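PDB 3UP8: putative 2,5-diketo-D-gluconic acid reductase B, which probably reduces methylglyoxal to hydroxyacetone with NADPH, as a TIM-barrel member of the aldo/keto reductase family. Local coordinates for residues A[235-240]-A[262-267]; A[32-37]-A[244-249]; A[135-140]-A[169-174]; A[104-109]-A[140-145]; A[185-190]-A[283-288]. All coordinates share one frame; numbering follows the deposited sequence.

Interaction 1. Residues A[235-240]-A[262-267]; sequences ALRWLV and AIFDFA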
# COMPACT_ATOMS: atom_id res chain seq x y z
N ALA A 235 8.61 7.29 11.64
CA ALA A 235 8.85 6.51 10.42
C ALA A 235 7.69 6.69 9.43
O ALA A 235 7.91 6.90 8.25
CB ALA A 235 9.06 5.04 10.75
N LEU A 236 6.46 6.60 9.94
CA LEU A 236 5.25 6.86 9.15
C LEU A 236 5.25 8.26 8.56
O LEU A 236 4.91 8.45 7.39
CB LEU A 236 4.00 6.68 10.00
CG LEU A 236 3.63 5.27 10.45
CD1 LEU A 236 2.57 5.32 11.56
CD2 LEU A 236 3.15 4.40 9.30
N ARG A 237 5.62 9.25 9.36
CA ARG A 237 5.70 10.62 8.87
C ARG A 237 6.76 10.77 7.79
O ARG A 237 6.54 11.45 6.80
CB ARG A 237 5.91 11.62 10.02
CG ARG A 237 6.01 13.08 9.59
CD ARG A 237 4.66 13.63 9.11
NE ARG A 237 4.81 14.69 8.12
CZ ARG A 237 3.80 15.37 7.58
NH1 ARG A 237 2.55 15.12 7.94
NH2 ARG A 237 4.05 16.32 6.68
N TRP A 238 7.91 10.12 7.97
CA TRP A 238 9.00 10.22 7.00
C TRP A 238 8.55 9.71 5.62
O TRP A 238 8.95 10.25 4.58
CB TRP A 238 10.22 9.43 7.48
CG TRP A 238 11.31 9.32 6.45
CD1 TRP A 238 12.18 10.31 6.08
CD2 TRP A 238 11.68 8.15 5.69
NE1 TRP A 238 13.05 9.84 5.11
CE2 TRP A 238 12.77 8.52 4.86
CE3 TRP A 238 11.20 6.84 5.63
CZ2 TRP A 238 13.39 7.61 3.98
CZ3 TRP A 238 11.81 5.93 4.74
CH2 TRP A 238 12.90 6.33 3.93
N LEU A 239 7.73 8.66 5.64
CA LEU A 239 7.14 8.14 4.40
C LEU A 239 6.13 9.11 3.79
O LEU A 239 6.25 9.52 2.64
CB LEU A 239 6.49 6.77 4.68
CG LEU A 239 7.49 5.68 5.09
CD1 LEU A 239 6.78 4.49 5.71
CD2 LEU A 239 8.32 5.24 3.89
N VAL A 240 5.16 9.51 4.61
CA VAL A 240 3.99 10.24 4.15
C VAL A 240 4.37 11.67 3.74
O VAL A 240 3.69 12.30 2.92
CB VAL A 240 2.88 10.14 5.22
CG1 VAL A 240 2.72 11.42 6.05
CG2 VAL A 240 1.59 9.67 4.60
N ALA A 262 -2.37 9.66 13.93
CA ALA A 262 -1.94 11.01 14.32
C ALA A 262 -0.56 11.39 13.75
O ALA A 262 0.37 11.70 14.51
CB ALA A 262 -1.95 11.14 15.83
N ILE A 263 -0.43 11.36 12.43
CA ILE A 263 0.85 11.66 11.78
C ILE A 263 0.76 12.86 10.87
O ILE A 263 1.71 13.18 10.14
CB ILE A 263 1.41 10.44 10.99
CG1 ILE A 263 0.44 10.01 9.87
CG2 ILE A 263 1.71 9.28 11.95
CD1 ILE A 263 0.97 8.90 8.92
N PHE A 264 -0.38 13.55 10.88
CA PHE A 264 -0.52 14.76 10.08
C PHE A 264 -0.50 16.00 10.97
O PHE A 264 -0.67 17.12 10.50
CB PHE A 264 -1.76 14.68 9.18
CG PHE A 264 -1.75 13.48 8.26
CD1 PHE A 264 -0.98 13.48 7.10
CD2 PHE A 264 -2.48 12.34 8.58
CE1 PHE A 264 -0.94 12.37 6.26
CE2 PHE A 264 -2.45 11.21 7.74
CZ PHE A 264 -1.68 11.23 6.58
N ASP A 265 -0.26 15.76 12.27
CA ASP A 265 -0.07 16.78 13.31
C ASP A 265 1.20 17.59 13.12
O ASP A 265 1.25 18.78 13.45
CB ASP A 265 0.09 16.10 14.67
CG ASP A 265 -1.21 15.66 15.28
OD1 ASP A 265 -2.23 15.58 14.56
OD2 ASP A 265 -1.20 15.38 16.50
N PHE A 266 2.25 16.93 12.66
CA PHE A 266 3.59 17.51 12.69
C PHE A 266 4.29 17.32 11.37
O PHE A 266 3.76 16.66 10.47
CB PHE A 266 4.41 16.89 13.84
CG PHE A 266 4.79 15.43 13.62
CD1 PHE A 266 6.13 15.07 13.48
CD2 PHE A 266 3.82 14.43 13.57
CE1 PHE A 266 6.50 13.73 13.28
CE2 PHE A 266 4.18 13.09 13.37
CZ PHE A 266 5.52 12.74 13.24
N ALA A 267 5.47 17.92 11.25
CA ALA A 267 6.33 17.73 10.10
C ALA A 267 7.77 17.53 10.56
O ALA A 267 8.16 18.03 11.62
CB ALA A 267 6.23 18.91 9.16
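R237 reaches from helix 231-240 along the loop 262-267, and its aliphatic and charged halves meet different groups there. Its CB and CG lie against the F266 ring: CG stands 4.1 Å from the ring centroid of F266, 27° off the normal, which defines a CH-pi contact over the face. The arginine and the phenylalanine run alongside each other, pointing opposite ways, and the guanidinium plane is turned 50° from the ring. With CG anti to the backbone N and a bend at chi2, the chain brings NH1 to I263 O at 3.1 Å. That hydrogen bond is nearly straight (171°), uses a lone pair in the carbonyl plane and lies in the guanidinium plane. F266 O sits over one guanidinium face, near its rim, where the angles are too poor for a bond. NE also bonds Q241 OE1 one turn on, a second anchor that would limit rotation of the group. Nearer the barrel the contact is apolar: I263 CD1 lies 3.9 Å from L236 CB, and V240 CG1 lies 3.8 Å from F264 CE1, both pairs crossing at about a right angle. L236 and V240 also touch V247, so helix 231-240 is packed between strand 245-249 and the loop that joins helix 254-261 to helix 270-277.

Interaction 2. Residues A[32-37]-A[244-249]; sequences ANIPAL and DVIVLS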
# COMPACT_ATOMS: atom_id res chain seq x y z
N ALA A 32 -5.74 8.01 -9.68
CA ALA A 32 -6.40 7.22 -8.62
C ALA A 32 -6.70 7.95 -7.28
O ALA A 32 -7.58 7.52 -6.52
CB ALA A 32 -5.60 5.96 -8.35
N ASN A 33 -5.96 8.99 -6.96
CA ASN A 33 -6.20 9.73 -5.70
C ASN A 33 -6.36 8.88 -4.45
O ASN A 33 -7.45 8.76 -3.86
CB ASN A 33 -7.38 10.67 -5.86
CG ASN A 33 -7.07 11.75 -6.82
OD1 ASN A 33 -6.15 12.54 -6.60
ND2 ASN A 33 -7.81 11.77 -7.93
N ILE A 34 -5.25 8.32 -4.04
CA ILE A 34 -5.22 7.32 -3.01
C ILE A 34 -4.95 8.04 -1.69
O ILE A 34 -4.00 8.82 -1.61
CB ILE A 34 -4.10 6.31 -3.32
CG1 ILE A 34 -4.35 5.66 -4.69
CG2 ILE A 34 -3.98 5.27 -2.19
CD1 ILE A 34 -3.26 4.70 -5.13
N PRO A 35 -5.81 7.81 -0.67
CA PRO A 35 -5.54 8.44 0.63
C PRO A 35 -4.14 8.07 1.16
O PRO A 35 -3.78 6.90 1.14
CB PRO A 35 -6.65 7.88 1.54
CG PRO A 35 -7.74 7.46 0.61
CD PRO A 35 -7.04 6.99 -0.65
N ALA A 36 -3.37 9.06 1.60
CA ALA A 36 -1.95 8.86 1.96
C ALA A 36 -1.70 7.81 3.04
O ALA A 36 -0.64 7.18 3.07
CB ALA A 36 -1.30 10.19 2.36
N LEU A 37 -2.68 7.60 3.93
CA LEU A 37 -2.55 6.58 4.95
C LEU A 37 -3.66 5.56 4.78
O LEU A 37 -4.84 5.92 4.70
CB LEU A 37 -2.57 7.18 6.36
CG LEU A 37 -2.65 6.21 7.56
CD1 LEU A 37 -1.37 5.39 7.71
CD2 LEU A 37 -2.93 7.01 8.83
N ASP A 244 4.59 11.70 -3.43
CA ASP A 244 4.13 10.51 -4.16
C ASP A 244 4.17 9.20 -3.37
O ASP A 244 4.13 8.13 -3.98
CB ASP A 244 4.91 10.32 -5.47
CG ASP A 244 4.99 11.59 -6.30
OD1 ASP A 244 3.95 12.07 -6.79
OD2 ASP A 244 6.12 12.12 -6.45
N VAL A 245 4.26 9.29 -2.05
CA VAL A 245 4.35 8.09 -1.22
C VAL A 245 3.11 7.93 -0.37
O VAL A 245 2.63 8.88 0.25
CB VAL A 245 5.61 8.07 -0.32
CG1 VAL A 245 5.65 6.81 0.55
CG2 VAL A 245 6.86 8.18 -1.16
N ILE A 246 2.58 6.71 -0.38
CA ILE A 246 1.43 6.32 0.41
C ILE A 246 1.97 5.29 1.40
O ILE A 246 2.91 4.55 1.07
CB ILE A 246 0.37 5.67 -0.51
CG1 ILE A 246 -0.09 6.69 -1.55
CG2 ILE A 246 -0.80 5.09 0.29
CD1 ILE A 246 -0.28 6.10 -2.96
N VAL A 247 1.39 5.25 2.60
CA VAL A 247 1.84 4.29 3.60
C VAL A 247 0.66 3.44 4.13
O VAL A 247 -0.42 3.95 4.39
CB VAL A 247 2.65 5.00 4.75
CG1 VAL A 247 1.79 6.03 5.48
CG2 VAL A 247 3.23 3.99 5.72
N LEU A 248 0.89 2.13 4.25
CA LEU A 248 -0.05 1.20 4.87
C LEU A 248 0.40 0.89 6.29
O LEU A 248 1.57 0.63 6.52
CB LEU A 248 -0.12 -0.10 4.06
CG LEU A 248 -0.64 0.04 2.61
CD1 LEU A 248 -0.62 -1.31 1.91
CD2 LEU A 248 -2.03 0.66 2.59
N SER A 249 -0.51 0.93 7.24
CA SER A 249 -0.15 0.56 8.60
C SER A 249 -0.89 -0.69 9.03
O SER A 249 -2.02 -0.94 8.60
CB SER A 249 -0.38 1.70 9.58
OG SER A 249 -1.68 2.25 9.43
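A36 O accepts the backbone N-H of V247 at 2.8 Å and 173°, the one hydrogen bond between residues 32-37 and 244-249. One residue further on, L37 CA approaches V247 O at 3.4 Å as a CA-H...O contact, consistent with the parallel bridge that pairs L37 with V247 (CA to CA 5.1 Å). Side chains extend this join in both directions. I246 CD1 packs on I34 CB at 3.8 Å, the two isoleucines crossing at about a right angle, while I246 CG2 rests 3.6 Å from P35 O. At the other end L37 CD1 meets V247 CG1 at 3.9 Å and S249 OG at 3.6 Å. L37 has CG anti to its own N (chi1 171°), which extends the chain toward both. A second shell fixes the partners: P35 O is hydrogen-bonded by H63 ND1, A36 pairs through its backbone with H25, and I246 with L203 and S205. S249 OG makes a weak hydrogen bond to G38 O. I34 and P35 belong to the two-stranded antiparallel sheet of 26-27 and 34-35, which leads into strand 37-40; the L37-V247 bridge alone joins the first and last barrel strands, between helix 231-240 outside and strand 202-206 alongside.

Interaction 3. Residues A[135-140]-A[169-174]; sequences PMAERI and ARLSDA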
# COMPACT_ATOMS: atom_id res chain seq x y z
N PRO A 135 2.93 -14.57 -19.25
CA PRO A 135 3.48 -13.36 -19.88
C PRO A 135 2.90 -12.09 -19.26
O PRO A 135 1.69 -12.04 -18.95
CB PRO A 135 3.03 -13.49 -21.35
CG PRO A 135 2.98 -14.96 -21.57
CD PRO A 135 2.44 -15.53 -20.26
N MSE A 136 3.76 -11.11 -19.04
CA MSE A 136 3.32 -9.83 -18.49
C MSE A 136 2.13 -9.24 -19.25
O MSE A 136 1.17 -8.75 -18.63
CB MSE A 136 4.51 -8.84 -18.44
CG MSE A 136 4.22 -7.52 -17.75
SE MSE A 136 3.73 -7.80 -15.87
CE MSE A 136 5.49 -8.30 -15.18
N ALA A 137 2.15 -9.28 -20.58
CA ALA A 137 1.04 -8.68 -21.34
C ALA A 137 -0.30 -9.39 -21.11
O ALA A 137 -1.34 -8.78 -21.25
CB ALA A 137 1.35 -8.58 -22.83
N GLU A 138 -0.27 -10.69 -20.80
CA GLU A 138 -1.49 -11.42 -20.47
C GLU A 138 -2.07 -10.92 -19.13
O GLU A 138 -3.27 -10.75 -19.01
CB GLU A 138 -1.25 -12.93 -20.42
CG GLU A 138 -2.53 -13.75 -20.19
CD GLU A 138 -2.30 -15.27 -20.24
OE1 GLU A 138 -1.33 -15.72 -20.88
OE2 GLU A 138 -3.11 -16.01 -19.62
N ARG A 139 -1.21 -10.70 -18.14
CA ARG A 139 -1.67 -10.21 -16.83
C ARG A 139 -2.16 -8.78 -16.94
O ARG A 139 -3.19 -8.42 -16.40
CB ARG A 139 -0.54 -10.28 -15.80
CG ARG A 139 -0.03 -11.68 -15.58
CD ARG A 139 1.20 -11.64 -14.69
NE ARG A 139 2.44 -11.82 -15.44
CZ ARG A 139 3.65 -11.61 -14.94
NH1 ARG A 139 3.81 -11.19 -13.69
NH2 ARG A 139 4.71 -11.81 -15.71
N ILE A 140 -1.41 -7.96 -17.68
CA ILE A 140 -1.76 -6.56 -17.85
C ILE A 140 -3.05 -6.48 -18.66
O ILE A 140 -3.92 -5.65 -18.37
CB ILE A 140 -0.61 -5.77 -18.55
CG1 ILE A 140 0.65 -5.67 -17.66
CG2 ILE A 140 -1.07 -4.40 -18.99
CD1 ILE A 140 0.51 -4.85 -16.37
N ALA A 169 3.79 -0.00 -17.53
CA ALA A 169 3.28 1.26 -18.06
C ALA A 169 3.16 1.23 -19.59
O ALA A 169 2.18 1.71 -20.17
CB ALA A 169 4.18 2.45 -17.60
N ARG A 170 4.17 0.66 -20.25
CA ARG A 170 4.19 0.52 -21.72
C ARG A 170 3.09 -0.41 -22.27
O ARG A 170 2.46 -0.10 -23.28
CB ARG A 170 5.57 0.05 -22.18
CG ARG A 170 5.73 -0.09 -23.72
CD ARG A 170 7.21 -0.29 -24.14
NE ARG A 170 7.97 -1.19 -23.26
CZ ARG A 170 7.90 -2.52 -23.26
NH1 ARG A 170 7.07 -3.18 -24.08
NH2 ARG A 170 8.65 -3.21 -22.42
N LEU A 171 2.88 -1.56 -21.63
CA LEU A 171 1.91 -2.54 -22.13
C LEU A 171 0.45 -2.23 -21.79
O LEU A 171 -0.46 -2.80 -22.39
CB LEU A 171 2.26 -3.94 -21.60
CG LEU A 171 3.58 -4.54 -22.09
CD1 LEU A 171 3.90 -5.81 -21.32
CD2 LEU A 171 3.54 -4.80 -23.61
N SER A 172 0.22 -1.31 -20.85
CA SER A 172 -1.13 -1.09 -20.31
C SER A 172 -1.83 0.08 -20.96
O SER A 172 -1.31 1.19 -20.93
CB SER A 172 -1.09 -0.88 -18.79
OG SER A 172 -2.40 -0.76 -18.26
N ASP A 173 -3.01 -0.18 -21.51
CA ASP A 173 -3.84 0.87 -22.10
C ASP A 173 -4.20 1.90 -21.02
O ASP A 173 -4.05 3.12 -21.24
CB ASP A 173 -5.09 0.26 -22.75
CG ASP A 173 -5.93 1.30 -23.47
OD1 ASP A 173 -5.37 2.16 -24.17
OD2 ASP A 173 -7.18 1.25 -23.35
N ALA A 174 -4.66 1.41 -19.86
CA ALA A 174 -4.95 2.27 -18.70
C ALA A 174 -3.66 2.65 -17.96
O ALA A 174 -2.70 1.86 -17.95
CB ALA A 174 -5.91 1.55 -17.74
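A137 and L171 stand 6.3 Å apart at their CA atoms, and I140 and S172 6.0 Å, which sets the first turns of helix 136-148 beside the last residues of helix 162-171 and the turn that leaves it. L171 reaches across with one methyl: CD1 touches selenomethionine M136 at CG, 4.0 Å away, and A137 at CB, 4.1 Å away. M136 and L171 cross at about a right angle. M136 then bends at chi2 and chi3 (61° and 72°), which turns its end away from L171 and puts SE over the centre of the R139 guanidinium face, 3.9 Å above the plane. Further along the helix, I140 uses its CG2 branch, which lies anti to the backbone N and packs on S172 CB at 3.5 Å. The same methyl lies 3.8 Å from L171 O. S172 OG is not idle: it donates to A174 O at 2.7 Å, tilted 16° from the carbonyl plane, and is also bonded to N144 ND2, so the turn after the helix is tied down beside I140. Such apolar packing between consecutive outer helices is characteristic of the (beta/alpha)8 barrel, where strand 152-158 connects this pair and its residue I155 backs S172 and A174.

Interaction 4. Residues A[104-109]-A[140-145]; sequences DAFIAS and IGALNE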
# COMPACT_ATOMS: atom_id res chain seq x y z
N ASP A 104 -8.21 -16.81 -17.68
CA ASP A 104 -9.49 -17.31 -17.16
C ASP A 104 -9.53 -17.38 -15.62
O ASP A 104 -10.54 -17.01 -15.03
CB ASP A 104 -9.88 -18.66 -17.78
CG ASP A 104 -10.27 -18.54 -19.27
OD1 ASP A 104 -10.18 -17.45 -19.89
OD2 ASP A 104 -10.69 -19.58 -19.83
N ALA A 105 -8.46 -17.86 -15.00
CA ALA A 105 -8.32 -17.86 -13.54
C ALA A 105 -8.30 -16.43 -12.97
O ALA A 105 -8.80 -16.17 -11.87
CB ALA A 105 -7.07 -18.63 -13.12
N PHE A 106 -7.71 -15.50 -13.73
CA PHE A 106 -7.59 -14.11 -13.32
C PHE A 106 -8.98 -13.50 -13.19
O PHE A 106 -9.35 -12.99 -12.13
CB PHE A 106 -6.79 -13.34 -14.39
CG PHE A 106 -6.26 -12.00 -13.95
CD1 PHE A 106 -4.89 -11.77 -13.90
CD2 PHE A 106 -7.13 -10.96 -13.62
CE1 PHE A 106 -4.39 -10.54 -13.51
CE2 PHE A 106 -6.64 -9.71 -13.24
CZ PHE A 106 -5.27 -9.50 -13.19
N ILE A 107 -9.75 -13.57 -14.27
CA ILE A 107 -11.08 -13.01 -14.34
C ILE A 107 -11.96 -13.63 -13.25
O ILE A 107 -12.65 -12.90 -12.53
CB ILE A 107 -11.73 -13.26 -15.75
CG1 ILE A 107 -10.90 -12.63 -16.86
CG2 ILE A 107 -13.17 -12.79 -15.80
CD1 ILE A 107 -10.52 -11.15 -16.68
N ALA A 108 -11.90 -14.96 -13.12
CA ALA A 108 -12.71 -15.65 -12.08
C ALA A 108 -12.33 -15.21 -10.66
O ALA A 108 -13.21 -14.99 -9.82
CB ALA A 108 -12.60 -17.18 -12.24
N SER A 109 -11.03 -15.07 -10.40
CA SER A 109 -10.57 -14.68 -9.06
C SER A 109 -11.05 -13.28 -8.66
O SER A 109 -11.23 -13.00 -7.48
CB SER A 109 -9.05 -14.79 -8.91
OG SER A 109 -8.40 -13.71 -9.54
N ILE A 140 -1.41 -7.96 -17.68
CA ILE A 140 -1.76 -6.56 -17.85
C ILE A 140 -3.05 -6.48 -18.66
O ILE A 140 -3.92 -5.65 -18.37
CB ILE A 140 -0.61 -5.77 -18.55
CG1 ILE A 140 0.65 -5.67 -17.66
CG2 ILE A 140 -1.07 -4.40 -18.99
CD1 ILE A 140 0.51 -4.85 -16.37
N GLY A 141 -3.18 -7.36 -19.66
CA GLY A 141 -4.42 -7.44 -20.44
C GLY A 141 -5.65 -7.73 -19.57
O GLY A 141 -6.72 -7.13 -19.75
N ALA A 142 -5.49 -8.68 -18.65
CA ALA A 142 -6.58 -9.04 -17.73
C ALA A 142 -6.90 -7.90 -16.77
O ALA A 142 -8.07 -7.65 -16.51
CB ALA A 142 -6.25 -10.29 -16.98
N LEU A 143 -5.88 -7.18 -16.28
CA LEU A 143 -6.13 -5.97 -15.47
C LEU A 143 -6.99 -4.97 -16.22
O LEU A 143 -7.98 -4.45 -15.67
CB LEU A 143 -4.83 -5.26 -15.06
CG LEU A 143 -4.05 -5.71 -13.83
CD1 LEU A 143 -2.74 -4.88 -13.78
CD2 LEU A 143 -4.86 -5.55 -12.53
N ASN A 144 -6.64 -4.69 -17.47
CA ASN A 144 -7.42 -3.76 -18.27
C ASN A 144 -8.84 -4.27 -18.55
O ASN A 144 -9.78 -3.49 -18.59
CB ASN A 144 -6.71 -3.46 -19.60
CG ASN A 144 -5.64 -2.41 -19.43
OD1 ASN A 144 -5.91 -1.22 -19.57
ND2 ASN A 144 -4.44 -2.83 -19.06
N GLU A 145 -8.98 -5.57 -18.75
CA GLU A 145 -10.31 -6.14 -19.00
C GLU A 145 -11.25 -5.85 -17.83
O GLU A 145 -12.34 -5.32 -18.02
CB GLU A 145 -10.23 -7.64 -19.24
CG GLU A 145 -11.62 -8.30 -19.46
CD GLU A 145 -11.51 -9.79 -19.80
OE1 GLU A 145 -10.49 -10.18 -20.38
OE2 GLU A 145 -12.46 -10.56 -19.50
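I140 O is gripped by two donors from N144, one turn on. The backbone N of N144 bonds it at 3.0 Å and the side-chain ND2 at 2.9 Å, from opposite faces of the carbonyl plane. The ND2 bond is nearly straight but lies 45° out of that plane, hence not on a lone pair; I140 O itself lies close to the amide plane of N144. N144 OD1 in turn accepts the backbone N of A174, on the side of the helix turned to residues 172-174.

On the flank toward helix 103-117 the contact turns apolar. F106, with CG anti to the backbone N, lays its ring against A142. The CB of A142 stands 3.5 Å from the ring centroid of F106 and 12° off the normal, a CH-pi contact almost over the centre of the face. Beyond it, F106 CZ meets L143 CD2 at 4.0 Å. I107 works at the outer side of the interface: its side chain crosses the extended E145 at about a right angle, with I107 CD1 3.5 Å from E145 OE2, while E145 OE1 is hydrogen-bonded to H103 NE2. The axes of the short segments come within 9.9 Å, and the F106 ring fills the interval to the alanine methyl.

Those axes cross at -34°, with the chains running the same way. Parallel neighbouring helices of this kind are the outer layer of the TIM barrel; F106 and L143 both continue inward onto L127 of strand 122-127, the strand that links the two helices.

Interaction 5. Residues A[185-190]-A[283-288]; sequences PYLDQT and NGRIVN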
# COMPACT_ATOMS: atom_id res chain seq x y z
N PRO A 185 12.72 3.00 6.70
CA PRO A 185 14.03 3.68 6.72
C PRO A 185 15.24 2.79 6.36
O PRO A 185 16.26 3.32 5.88
CB PRO A 185 14.12 4.18 8.16
CG PRO A 185 12.68 4.40 8.57
CD PRO A 185 11.95 3.24 7.94
N TYR A 186 15.14 1.48 6.57
CA TYR A 186 16.28 0.57 6.33
C TYR A 186 16.41 0.05 4.90
O TYR A 186 17.40 -0.61 4.56
CB TYR A 186 16.27 -0.56 7.37
CG TYR A 186 16.07 -0.00 8.75
CD1 TYR A 186 17.09 0.70 9.41
CD2 TYR A 186 14.84 -0.13 9.39
CE1 TYR A 186 16.88 1.24 10.68
CE2 TYR A 186 14.61 0.41 10.63
CZ TYR A 186 15.63 1.09 11.28
OH TYR A 186 15.35 1.59 12.52
N LEU A 187 15.42 0.35 4.05
CA LEU A 187 15.48 -0.07 2.65
C LEU A 187 15.39 1.12 1.72
O LEU A 187 14.35 1.76 1.62
CB LEU A 187 14.37 -1.09 2.34
CG LEU A 187 14.31 -1.61 0.90
CD1 LEU A 187 15.63 -2.31 0.50
CD2 LEU A 187 13.13 -2.56 0.77
N ASP A 188 16.50 1.40 1.03
CA ASP A 188 16.56 2.48 0.04
C ASP A 188 15.64 2.19 -1.16
O ASP A 188 15.67 1.09 -1.72
CB ASP A 188 17.99 2.67 -0.46
CG ASP A 188 18.10 3.75 -1.54
OD1 ASP A 188 17.47 4.82 -1.40
OD2 ASP A 188 18.81 3.52 -2.54
N GLN A 189 14.84 3.18 -1.54
CA GLN A 189 13.98 3.04 -2.73
C GLN A 189 14.17 4.18 -3.72
O GLN A 189 13.25 4.54 -4.46
CB GLN A 189 12.50 2.88 -2.34
CG GLN A 189 12.18 1.54 -1.66
CD GLN A 189 12.15 0.35 -2.62
OE1 GLN A 189 12.69 0.40 -3.73
NE2 GLN A 189 11.50 -0.72 -2.19
N THR A 190 15.39 4.74 -3.74
CA THR A 190 15.72 5.85 -4.64
C THR A 190 15.36 5.59 -6.10
O THR A 190 14.66 6.38 -6.70
CB THR A 190 17.23 6.23 -4.51
OG1 THR A 190 17.45 6.78 -3.21
CG2 THR A 190 17.64 7.24 -5.58
N ASN A 283 21.28 -4.74 3.49
CA ASN A 283 20.51 -5.92 3.87
C ASN A 283 19.19 -5.57 4.55
O ASN A 283 18.70 -6.34 5.38
CB ASN A 283 21.36 -6.86 4.74
CG ASN A 283 21.63 -6.28 6.12
OD1 ASN A 283 21.84 -5.07 6.28
ND2 ASN A 283 21.62 -7.16 7.13
N GLY A 284 18.61 -4.43 4.19
CA GLY A 284 17.43 -3.95 4.88
C GLY A 284 16.11 -4.59 4.44
O GLY A 284 15.13 -4.52 5.16
N ARG A 285 16.10 -5.21 3.26
CA ARG A 285 14.88 -5.84 2.73
C ARG A 285 14.47 -7.04 3.55
O ARG A 285 15.30 -7.92 3.86
CB ARG A 285 15.07 -6.26 1.27
CG ARG A 285 13.78 -6.75 0.63
CD ARG A 285 14.03 -7.20 -0.79
NE ARG A 285 14.60 -6.15 -1.62
CZ ARG A 285 13.90 -5.14 -2.16
NH1 ARG A 285 12.59 -5.04 -1.95
NH2 ARG A 285 14.53 -4.23 -2.91
N ILE A 286 13.18 -7.08 3.90
CA ILE A 286 12.60 -8.14 4.72
C ILE A 286 11.91 -9.21 3.87
O ILE A 286 12.08 -10.40 4.11
CB ILE A 286 11.57 -7.55 5.72
CG1 ILE A 286 12.25 -6.54 6.66
CG2 ILE A 286 10.86 -8.67 6.54
CD1 ILE A 286 11.26 -5.63 7.39
N VAL A 287 11.14 -8.78 2.86
CA VAL A 287 10.31 -9.70 2.07
C VAL A 287 10.97 -10.00 0.72
O VAL A 287 11.14 -9.12 -0.11
CB VAL A 287 8.88 -9.11 1.86
CG1 VAL A 287 7.97 -10.10 1.13
CG2 VAL A 287 8.24 -8.72 3.20
N ASN A 288 11.36 -11.26 0.51
CA ASN A 288 12.11 -11.65 -0.69
C ASN A 288 11.81 -13.11 -1.11
O ASN A 288 12.72 -13.95 -1.10
CB ASN A 288 13.60 -11.46 -0.41
CG ASN A 288 14.43 -11.21 -1.67
OD1 ASN A 288 13.95 -11.34 -2.80
ND2 ASN A 288 15.68 -10.84 -1.47
O HOH W 1 13.89 -1.97 -4.56
O HOH W 2 10.82 -3.11 -3.54
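The guanidinium of R285 presents one face to L187, whose CD2 lies 3.7 Å above the plane, offset toward the rim, and 3.7 Å from NH1. Two waters lie at its edge, in the plane. Each is a bridge to Q189: water 1 donates to Q189 OE1 at 2.8 Å and accepts from R285 NH2 at 2.9 Å, while water 2 accepts from Q189 NE2 at 2.8 Å and from R285 NH1 at 3.1 Å. OE1 and NE2 of the amide are thus linked through water to NH2 and NH1 of the arginine, and the paired bridges would help hold the guanidinium in place. Q189 NE2 has a second partner in E182 O, which helps position the amide. R285 also makes a cation-pi contact with W296.

L187 and R285 meet obliquely. CG of L187 is anti to the backbone N (chi1 180°), which carries both methyls toward the arginine, and CD1 touches R285 CB at 4.1 Å. R285 leaves the backbone extended and bends at chi3 (-58°), bringing the charged end back over L187.

At the backbone, G284, with no side chain, brings its CA to 3.4 Å from Y186 O in a nearly linear CA-H...O contact (174°), beside the closest backbone approach, that of L187 to G284.

The contact joins the loop after strand 176-182 to the C-terminal segment after helix 270-277, an arrangement consistent with the C-terminal loop of aldo/keto reductases, which folds over the C-terminal end of the barrel.

Overall arrangement
Interaction 2 is the barrel core: main-chain pairing between the first and last barrel strands, with aliphatic packing that also takes in strand 34-35. Interaction 1 lies outward of it and touches it through helix 231-240, where L236 and L239 pack on V247; its arginine chemistry belongs to a more open rim. Interactions 3 and 4 lie on the far side of the chain's centre from interaction 1 and share helix 136-148 and I140. Both are largely apolar helix packing, joined through N144 to the turn after helix 162-171. Interaction 5 holds loops instead of helices or strands, adds water bridges to an aliphatic-guanidinium contact, and meets interaction 1 where W238 packs on P185.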